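Local atomic coordinates of inner kinetochore subunit cnp3 (Schizosaccharomyces pombe, PDB entry 6O2D), a protein that helps build the inner kinetochore on centromeric DNA, serving chromosome segregation in mitosis and meiosis, and is represented here by its dimeric cupin domain. Residues Lys79-Ile93 with Lys111-Ile125. Residues are numbered along the deposited sequence; the frame is centred on the assembly and turned at random.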
ATOM      1  N   LYS B  79      10.703   6.155 -16.757  1.00 80.01           N
ATOM      2  CA  LYS B  79       9.251   6.264 -16.788  1.00 68.86           C
ATOM      3  C   LYS B  79       8.863   7.722 -16.982  1.00 79.93           C
ATOM      4  O   LYS B  79       9.188   8.552 -16.123  1.00 77.95           O
ATOM      5  CB  LYS B  79       8.637   5.729 -15.504  1.00 66.39           C
ATOM      6  CG  LYS B  79       7.114   5.630 -15.534  1.00 64.26           C
ATOM      7  CD  LYS B  79       6.559   5.065 -14.223  1.00 59.57           C
ATOM      8  CE  LYS B  79       5.039   4.940 -14.277  1.00 57.75           C
ATOM      9  NZ  LYS B  79       4.444   6.108 -15.001  1.00 79.17           N
ATOM     10  N   PRO B  80       8.194   8.078 -18.078  1.00 83.48           N
ATOM     11  CA  PRO B  80       7.872   9.489 -18.328  1.00 81.19           C
ATOM     12  C   PRO B  80       6.858  10.022 -17.329  1.00 77.74           C
ATOM     13  O   PRO B  80       6.110   9.274 -16.696  1.00 73.07           O
ATOM     14  CB  PRO B  80       7.293   9.485 -19.750  1.00 78.88           C
ATOM     15  CG  PRO B  80       7.616   8.134 -20.319  1.00 82.23           C
ATOM     16  CD  PRO B  80       7.687   7.203 -19.147  1.00 84.07           C
ATOM     17  N   VAL B  81       6.845  11.353 -17.198  1.00 81.86           N
ATOM     18  CA  VAL B  81       5.980  11.997 -16.220  1.00 74.38           C
ATOM     19  C   VAL B  81       4.526  11.651 -16.514  1.00 74.84           C
ATOM     20  O   VAL B  81       4.084  11.634 -17.671  1.00 70.47           O
ATOM     21  CB  VAL B  81       6.213  13.518 -16.202  1.00 73.09           C
ATOM     22  CG1 VAL B  81       5.782  14.155 -17.514  1.00 75.98           C
ATOM     23  CG2 VAL B  81       5.487  14.152 -15.022  1.00 71.27           C
ATOM     24  N   LYS B  82       3.783  11.323 -15.463  1.00 66.02           N
ATOM     25  CA  LYS B  82       2.363  11.052 -15.586  1.00 66.56           C
ATOM     26  C   LYS B  82       1.640  11.731 -14.437  1.00 69.28           C
ATOM     27  O   LYS B  82       2.228  11.946 -13.369  1.00 66.45           O
ATOM     28  CB  LYS B  82       2.068   9.543 -15.562  1.00 62.28           C
ATOM     29  CG  LYS B  82       2.685   8.748 -16.710  1.00 75.87           C
ATOM     30  CD  LYS B  82       1.958   8.966 -18.032  1.00 79.26           C
ATOM     31  CE  LYS B  82       2.678   8.245 -19.174  1.00 83.28           C
ATOM     32  NZ  LYS B  82       1.743   7.570 -20.124  1.00 78.72           N
ATOM     33  N   PRO B  83       0.373  12.095 -14.629  1.00 69.49           N
ATOM     34  CA  PRO B  83      -0.414  12.694 -13.550  1.00 69.42           C
ATOM     35  C   PRO B  83      -1.096  11.637 -12.699  1.00 66.54           C
ATOM     36  O   PRO B  83      -1.534  10.594 -13.188  1.00 80.37           O
ATOM     37  CB  PRO B  83      -1.457  13.525 -14.309  1.00 66.19           C
ATOM     38  CG  PRO B  83      -1.674  12.755 -15.572  1.00 66.68           C
ATOM     39  CD  PRO B  83      -0.352  12.100 -15.912  1.00 67.56           C
ATOM     40  N   SER B  84      -1.190  11.927 -11.398  1.00 70.72           N
ATOM     41  CA  SER B  84      -1.890  11.027 -10.488  1.00 68.15           C
ATOM     42  C   SER B  84      -3.404  11.144 -10.585  1.00 62.44           C
ATOM     43  O   SER B  84      -4.106  10.185 -10.242  1.00 66.74           O
ATOM     44  CB  SER B  84      -1.450  11.283  -9.045  1.00 61.60           C
ATOM     45  OG  SER B  84      -2.005  12.491  -8.560  1.00 63.26           O
ATOM     46  N   LYS B  85      -3.914  12.276 -11.062  1.00 62.41           N
ATOM     47  CA  LYS B  85      -5.356  12.525 -11.236  1.00 70.51           C
ATOM     48  C   LYS B  85      -6.065  12.257  -9.905  1.00 64.80           C
ATOM     49  O   LYS B  85      -5.619  12.757  -8.863  1.00 62.16           O
ATOM     50  CB  LYS B  85      -5.858  11.709 -12.423  1.00 69.39           C
ATOM     51  CG  LYS B  85      -5.453  12.252 -13.794  1.00 71.78           C
ATOM     52  CD  LYS B  85      -6.045  11.420 -14.928  1.00 80.86           C
ATOM     53  CE  LYS B  85      -5.493   9.996 -14.926  1.00 88.49           C
ATOM     54  NZ  LYS B  85      -5.873   9.237 -16.155  1.00 94.47           N
ATOM     55  N   HIS B  86      -7.127  11.458  -9.880  1.00 59.55           N
ATOM     56  CA  HIS B  86      -7.955  11.275  -8.697  1.00 53.60           C
ATOM     57  C   HIS B  86      -7.449  10.168  -7.779  1.00 62.83           C
ATOM     58  O   HIS B  86      -8.143   9.815  -6.821  1.00 65.19           O
ATOM     59  CB  HIS B  86      -9.383  10.962  -9.129  1.00 57.37           C
ATOM     60  CG  HIS B  86      -9.463   9.836 -10.109  1.00 72.62           C
ATOM     61  ND1 HIS B  86      -9.182   9.995 -11.450  1.00 72.37           N
ATOM     62  CD2 HIS B  86      -9.747   8.523  -9.938  1.00 70.08           C
ATOM     63  CE1 HIS B  86      -9.310   8.834 -12.065  1.00 72.64           C
ATOM     64  NE2 HIS B  86      -9.655   7.926 -11.171  1.00 74.30           N
ATOM     65  N   ASN B  87      -6.276   9.604  -8.055  1.00 48.81           N
ATOM     66  CA  ASN B  87      -5.705   8.549  -7.234  1.00 46.67           C
ATOM     67  C   ASN B  87      -4.521   9.082  -6.447  1.00 46.66           C
ATOM     68  O   ASN B  87      -3.749   9.904  -6.952  1.00 68.71           O
ATOM     69  CB  ASN B  87      -5.238   7.358  -8.075  1.00 48.92           C
ATOM     70  CG  ASN B  87      -6.347   6.740  -8.863  1.00 60.41           C
ATOM     71  OD1 ASN B  87      -7.288   6.190  -8.298  1.00 78.05           O
ATOM     72  ND2 ASN B  87      -6.248   6.817 -10.180  1.00 73.25           N
ATOM     73  N   ILE B  88      -4.393   8.628  -5.205  1.00 44.83           N
ATOM     74  CA  ILE B  88      -3.157   8.796  -4.450  1.00 60.34           C
ATOM     75  C   ILE B  88      -2.300   7.561  -4.710  1.00 49.83           C
ATOM     76  O   ILE B  88      -2.769   6.429  -4.555  1.00 53.20           O
ATOM     77  CB  ILE B  88      -3.427   8.998  -2.950  1.00 56.85           C
ATOM     78  CG1 ILE B  88      -2.116   8.954  -2.159  1.00 70.76           C
ATOM     79  CG2 ILE B  88      -4.402   7.965  -2.423  1.00 55.86           C
ATOM     80  CD1 ILE B  88      -2.154   9.748  -0.862  1.00 74.30           C
HETATM   81  N   MSE B  89      -1.071   7.778  -5.171  1.00 49.47           N
HETATM   82  CA  MSE B  89      -0.129   6.698  -5.430  1.00 48.98           C
HETATM   83  C   MSE B  89       0.739   6.459  -4.218  1.00 57.44           C
HETATM   84  O   MSE B  89       1.094   7.404  -3.514  1.00 70.64           O
HETATM   85  CB  MSE B  89       0.780   7.007  -6.626  1.00 67.72           C
HETATM   86  CG  MSE B  89       0.142   7.786  -7.750  1.00 88.48           C
HETATM   87 SE   MSE B  89      -0.725   6.606  -9.017  1.00109.45          SE
HETATM   88  CE  MSE B  89       0.805   5.566  -9.636  1.00106.61           C
ATOM     89  N   SER B  90       1.084   5.192  -3.993  1.00 48.42           N
ATOM     90  CA  SER B  90       2.083   4.799  -3.012  1.00 50.16           C
ATOM     91  C   SER B  90       3.091   3.875  -3.675  1.00 55.45           C
ATOM     92  O   SER B  90       2.735   3.069  -4.540  1.00 59.26           O
ATOM     93  CB  SER B  90       1.447   4.086  -1.813  1.00 54.26           C
ATOM     94  OG  SER B  90       2.195   4.298  -0.634  1.00 62.62           O
ATOM     95  N   PHE B  91       4.358   4.028  -3.303  1.00 60.04           N
ATOM     96  CA  PHE B  91       5.422   3.178  -3.816  1.00 52.65           C
ATOM     97  C   PHE B  91       6.321   2.787  -2.659  1.00 58.22           C
ATOM     98  O   PHE B  91       6.695   3.647  -1.856  1.00 55.66           O
ATOM     99  CB  PHE B  91       6.232   3.878  -4.906  1.00 54.44           C
ATOM    100  CG  PHE B  91       5.453   4.131  -6.157  1.00 59.58           C
ATOM    101  CD1 PHE B  91       5.284   3.129  -7.096  1.00 54.13           C
ATOM    102  CD2 PHE B  91       4.880   5.367  -6.392  1.00 49.04           C
ATOM    103  CE1 PHE B  91       4.564   3.360  -8.250  1.00 48.90           C
ATOM    104  CE2 PHE B  91       4.162   5.595  -7.540  1.00 56.83           C
ATOM    105  CZ  PHE B  91       4.005   4.589  -8.471  1.00 50.97           C
ATOM    106  N   CYS B  92       6.658   1.499  -2.569  1.00 57.50           N
ATOM    107  CA  CYS B  92       7.676   1.021  -1.644  1.00 50.40           C
ATOM    108  C   CYS B  92       8.772   0.334  -2.443  1.00 58.23           C
ATOM    109  O   CYS B  92       8.498  -0.589  -3.221  1.00 67.39           O
ATOM    110  CB  CYS B  92       7.088   0.066  -0.601  1.00 52.92           C
ATOM    111  SG  CYS B  92       8.336  -0.508   0.600  1.00 64.19           S
ATOM    112  N   ILE B  93      10.008   0.766  -2.230  1.00 53.24           N
ATOM    113  CA  ILE B  93      11.139   0.340  -3.045  1.00 63.98           C
ATOM    114  C   ILE B  93      11.763  -0.866  -2.368  1.00 71.76           C
ATOM    115  O   ILE B  93      12.363  -0.745  -1.297  1.00 63.76           O
ATOM    116  CB  ILE B  93      12.159   1.467  -3.228  1.00 70.96           C
ATOM    117  CG1 ILE B  93      11.424   2.753  -3.595  1.00 81.85           C
ATOM    118  CG2 ILE B  93      13.218   1.085  -4.270  1.00 57.21           C
ATOM    119  CD1 ILE B  93      12.224   3.974  -3.393  1.00 84.74           C
ATOM    120  N   LYS B 111      16.294   0.888  -1.141  1.00 82.17           N
ATOM    121  CA  LYS B 111      15.490  -0.078  -0.411  1.00 68.11           C
ATOM    122  C   LYS B 111      14.961   0.506   0.891  1.00 67.32           C
ATOM    123  O   LYS B 111      15.660   1.234   1.599  1.00 80.15           O
ATOM    124  CB  LYS B 111      16.340  -1.326  -0.107  1.00 82.83           C
ATOM    125  CG  LYS B 111      15.774  -2.261   0.973  1.00 83.65           C
ATOM    126  CD  LYS B 111      15.874  -3.742   0.600  1.00 80.31           C
ATOM    127  CE  LYS B 111      14.945  -4.610   1.466  1.00 79.55           C
ATOM    128  NZ  LYS B 111      13.810  -5.283   0.720  1.00 59.86           N
ATOM    129  N   ASP B 112      13.687   0.225   1.157  1.00 65.56           N
ATOM    130  CA  ASP B 112      12.967   0.625   2.362  1.00 74.59           C
ATOM    131  C   ASP B 112      12.608   2.101   2.370  1.00 72.85           C
ATOM    132  O   ASP B 112      12.284   2.654   3.425  1.00 64.93           O
ATOM    133  CB  ASP B 112      13.742   0.251   3.632  1.00 78.39           C
ATOM    134  CG  ASP B 112      13.830  -1.245   3.829  1.00 84.51           C
ATOM    135  OD1 ASP B 112      13.215  -1.988   3.034  1.00 85.42           O
ATOM    136  OD2 ASP B 112      14.503  -1.680   4.786  1.00 92.30           O
ATOM    137  N   GLY B 113      12.634   2.750   1.213  1.00 73.89           N
ATOM    138  CA  GLY B 113      12.111   4.094   1.075  1.00 59.75           C
ATOM    139  C   GLY B 113      10.714   3.995   0.488  1.00 60.86           C
ATOM    140  O   GLY B 113      10.424   3.094  -0.298  1.00 62.43           O
ATOM    141  N   VAL B 114       9.841   4.903   0.915  1.00 64.66           N
ATOM    142  CA  VAL B 114       8.487   4.998   0.384  1.00 65.27           C
ATOM    143  C   VAL B 114       8.179   6.455   0.069  1.00 66.72           C
ATOM    144  O   VAL B 114       8.631   7.364   0.773  1.00 61.29           O
ATOM    145  CB  VAL B 114       7.434   4.417   1.353  1.00 58.72           C
ATOM    146  CG1 VAL B 114       7.642   2.924   1.529  1.00 68.75           C
ATOM    147  CG2 VAL B 114       7.486   5.129   2.695  1.00 65.53           C
ATOM    148  N   PHE B 115       7.420   6.676  -0.996  1.00 59.47           N
ATOM    149  CA  PHE B 115       6.933   8.006  -1.303  1.00 76.48           C
ATOM    150  C   PHE B 115       5.510   7.894  -1.828  1.00 68.25           C
ATOM    151  O   PHE B 115       5.084   6.836  -2.300  1.00 51.13           O
ATOM    152  CB  PHE B 115       7.852   8.742  -2.293  1.00 70.94           C
ATOM    153  CG  PHE B 115       7.766   8.243  -3.704  1.00 69.59           C
ATOM    154  CD1 PHE B 115       8.497   7.142  -4.108  1.00 69.93           C
ATOM    155  CD2 PHE B 115       6.978   8.893  -4.638  1.00 70.88           C
ATOM    156  CE1 PHE B 115       8.430   6.691  -5.412  1.00 68.61           C
ATOM    157  CE2 PHE B 115       6.910   8.447  -5.942  1.00 63.32           C
ATOM    158  CZ  PHE B 115       7.638   7.349  -6.330  1.00 62.58           C
ATOM    159  N   ILE B 116       4.765   8.992  -1.697  1.00 62.66           N
ATOM    160  CA  ILE B 116       3.391   9.077  -2.164  1.00 60.52           C
ATOM    161  C   ILE B 116       3.312  10.128  -3.251  1.00 62.17           C
ATOM    162  O   ILE B 116       4.040  11.123  -3.238  1.00 62.09           O
ATOM    163  CB  ILE B 116       2.396   9.438  -1.042  1.00 66.66           C
ATOM    164  CG1 ILE B 116       2.860  10.710  -0.319  1.00 62.29           C
ATOM    165  CG2 ILE B 116       2.210   8.270  -0.104  1.00 65.85           C
ATOM    166  CD1 ILE B 116       1.775  11.389   0.481  1.00 49.95           C
ATOM    167  N   VAL B 117       2.403   9.911  -4.188  1.00 67.48           N
ATOM    168  CA  VAL B 117       2.033  10.958  -5.127  1.00 51.29           C
ATOM    169  C   VAL B 117       0.586  11.310  -4.818  1.00 60.88           C
ATOM    170  O   VAL B 117      -0.322  10.566  -5.217  1.00 48.99           O
ATOM    171  CB  VAL B 117       2.209  10.502  -6.583  1.00 61.79           C
ATOM    172  CG1 VAL B 117       1.943  11.660  -7.540  1.00 62.26           C
ATOM    173  CG2 VAL B 117       3.595   9.912  -6.793  1.00 53.29           C
ATOM    174  N   PRO B 118       0.320  12.397  -4.094  1.00 56.10           N
ATOM    175  CA  PRO B 118      -1.070  12.744  -3.777  1.00 55.59           C
ATOM    176  C   PRO B 118      -1.873  12.981  -5.044  1.00 54.55           C
ATOM    177  O   PRO B 118      -1.326  13.220  -6.124  1.00 59.88           O
ATOM    178  CB  PRO B 118      -0.945  14.030  -2.951  1.00 52.69           C
ATOM    179  CG  PRO B 118       0.458  14.035  -2.449  1.00 70.74           C
ATOM    180  CD  PRO B 118       1.280  13.330  -3.485  1.00 68.37           C
ATOM    181  N   ARG B 119      -3.196  12.928  -4.893  1.00 55.90           N
ATOM    182  CA  ARG B 119      -4.079  13.212  -6.016  1.00 65.02           C
ATOM    183  C   ARG B 119      -3.796  14.609  -6.555  1.00 57.22           C
ATOM    184  O   ARG B 119      -3.484  15.530  -5.795  1.00 56.57           O
ATOM    185  CB  ARG B 119      -5.542  13.107  -5.581  1.00 58.81           C
ATOM    186  CG  ARG B 119      -5.939  11.744  -5.027  1.00 56.19           C
ATOM    187  CD  ARG B 119      -7.358  11.753  -4.465  1.00 58.01           C
ATOM    188  NE  ARG B 119      -7.455  12.525  -3.230  1.00 52.00           N
ATOM    189  CZ  ARG B 119      -8.594  12.813  -2.613  1.00 64.18           C
ATOM    190  NH1 ARG B 119      -9.754  12.392  -3.108  1.00 64.72           N
ATOM    191  NH2 ARG B 119      -8.572  13.523  -1.495  1.00 79.88           N
ATOM    192  N   GLY B 120      -3.905  14.757  -7.875  1.00 60.69           N
ATOM    193  CA  GLY B 120      -3.706  16.038  -8.537  1.00 59.26           C
ATOM    194  C   GLY B 120      -2.263  16.483  -8.663  1.00 62.43           C
ATOM    195  O   GLY B 120      -1.994  17.683  -8.643  1.00 78.79           O
ATOM    196  N   ASN B 121      -1.321  15.548  -8.791  1.00 59.55           N
ATOM    197  CA  ASN B 121       0.097  15.876  -8.885  1.00 61.09           C
ATOM    198  C   ASN B 121       0.729  15.085 -10.029  1.00 66.88           C
ATOM    199  O   ASN B 121       0.070  14.281 -10.693  1.00 72.20           O
ATOM    200  CB  ASN B 121       0.804  15.625  -7.551  1.00 61.10           C
ATOM    201  CG  ASN B 121       0.256  16.497  -6.438  1.00 63.67           C
ATOM    202  OD1 ASN B 121       0.702  17.620  -6.244  1.00 63.24           O
ATOM    203  ND2 ASN B 121      -0.727  15.985  -5.712  1.00 68.02           N
ATOM    204  N   TYR B 122       2.002  15.372 -10.297  1.00 63.21           N
ATOM    205  CA  TYR B 122       2.763  14.753 -11.375  1.00 64.11           C
ATOM    206  C   TYR B 122       3.981  14.015 -10.829  1.00 73.75           C
ATOM    207  O   TYR B 122       4.609  14.466  -9.865  1.00 71.31           O
ATOM    208  CB  TYR B 122       3.189  15.826 -12.398  1.00 67.80           C
ATOM    209  CG  TYR B 122       2.002  16.610 -12.915  1.00 68.90           C
ATOM    210  CD1 TYR B 122       1.536  17.734 -12.247  1.00 69.78           C
ATOM    211  CD2 TYR B 122       1.309  16.187 -14.040  1.00 79.19           C
ATOM    212  CE1 TYR B 122       0.433  18.425 -12.700  1.00 70.99           C
ATOM    213  CE2 TYR B 122       0.206  16.869 -14.498  1.00 70.47           C
ATOM    214  CZ  TYR B 122      -0.227  17.987 -13.828  1.00 80.71           C
ATOM    215  OH  TYR B 122      -1.324  18.673 -14.296  1.00 96.99           O
ATOM    216  N   TYR B 123       4.323  12.881 -11.444  1.00 72.33           N
ATOM    217  CA  TYR B 123       5.455  12.101 -10.966  1.00 68.87           C
ATOM    218  C   TYR B 123       6.166  11.439 -12.136  1.00 66.30           C
ATOM    219  O   TYR B 123       5.567  11.174 -13.180  1.00 64.48           O
ATOM    220  CB  TYR B 123       5.040  11.034  -9.941  1.00 65.96           C
ATOM    221  CG  TYR B 123       4.491   9.757 -10.541  1.00 57.18           C
ATOM    222  CD1 TYR B 123       3.185   9.695 -11.014  1.00 63.54           C
ATOM    223  CD2 TYR B 123       5.271   8.608 -10.618  1.00 72.32           C
ATOM    224  CE1 TYR B 123       2.674   8.536 -11.556  1.00 65.60           C
ATOM    225  CE2 TYR B 123       4.766   7.436 -11.154  1.00 73.32           C
ATOM    226  CZ  TYR B 123       3.468   7.407 -11.622  1.00 75.47           C
ATOM    227  OH  TYR B 123       2.963   6.247 -12.163  1.00 68.67           O
ATOM    228  N   SER B 124       7.462  11.189 -11.943  1.00 70.15           N
ATOM    229  CA  SER B 124       8.285  10.433 -12.878  1.00 70.99           C
ATOM    230  C   SER B 124       9.320   9.654 -12.076  1.00 65.58           C
ATOM    231  O   SER B 124       9.653  10.023 -10.948  1.00 72.21           O
ATOM    232  CB  SER B 124       8.966  11.358 -13.898  1.00 74.76           C
ATOM    233  OG  SER B 124      10.043  12.062 -13.302  1.00 71.91           O
ATOM    234  N   ILE B 125       9.802   8.548 -12.644  1.00 70.53           N
ATOM    235  CA  ILE B 125      10.790   7.695 -11.979  1.00 71.11           C
ATOM    236  C   ILE B 125      11.825   7.235 -12.997  1.00 72.45           C
ATOM    237  O   ILE B 125      11.486   6.868 -14.127  1.00 85.75           O
ATOM    238  CB  ILE B 125      10.171   6.466 -11.282  1.00 66.17           C
ATOM    239  CG1 ILE B 125       8.769   6.754 -10.744  1.00 59.54           C
ATOM    240  CG2 ILE B 125      11.074   6.035 -10.125  1.00 70.91           C
ATOM    241  CD1 ILE B 125       8.094   5.538 -10.160  1.00 56.57           C
TER
HETATM  242  O   HOH W   1      -2.818  14.823 -11.243  1.00 70.18           O
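Phe-91 and Phe-115 face each other as an antiparallel hydrogen-bonded pair, and their rings lie nearly parallel but slid apart, with CD2 of Phe-91 3.4 Å from CZ of Phe-115. Tyr-123, from the other sheet, joins this aromatic cluster: its CE2 lies 4.0 Å from CZ of Phe-91, the planes inclined at 40°; its flat ring suits the space between sheets, and its hydroxyl can meet a polar group. With CG of Tyr-123 lodged between backbone N and carbonyl carbon (chi1 82°), the ring is brought toward 79-93, where CZ of Phe-91 and CE of Met-89 meet it obliquely. Lys-79, bent at chi4, brings NZ to the OH of Tyr-123 in a weak hydrogen bond of 3.2 Å. The methyl CE of selenomethionine Met-89 packs 3.8 Å from CZ of Tyr-123, and its selenium stands obliquely to that ring, 5.5 Å from its centroid, as a Met-aromatic contact. Were Tyr-123 replaced by an alanine, a gap would probably open beside Phe-91 and Met-89, and the amine of Lys-79 would lose this partner.

The small hydroxyl of Ser-84 donates to Pro-118 O at 2.6 Å and accepts from Asn-121 N at 3.1 Å, while ND2 of Asn-121 reaches Pro-118 O from the opposite face of that carbonyl. OD1 of Asn-121 accepts from ND2 of Asn-103 and from N of Leu-22 of the second subunit. Gly-120, at a positive phi readily adopted by glycine, gives its N-H to Lys-85 O, within the type II' turn Ser-84 to Asn-87.

Farther out, Phe-107 meets Phe-115 edge-to-face, and Gly-113 to Phe-115 continue the sheet into the second subunit. Antiparallel ladders, 79-83 with 122-125 and 88-93 with 113-117, enclosing side chains between their sheets are characteristic of the cupin beta-barrel, here dimeric.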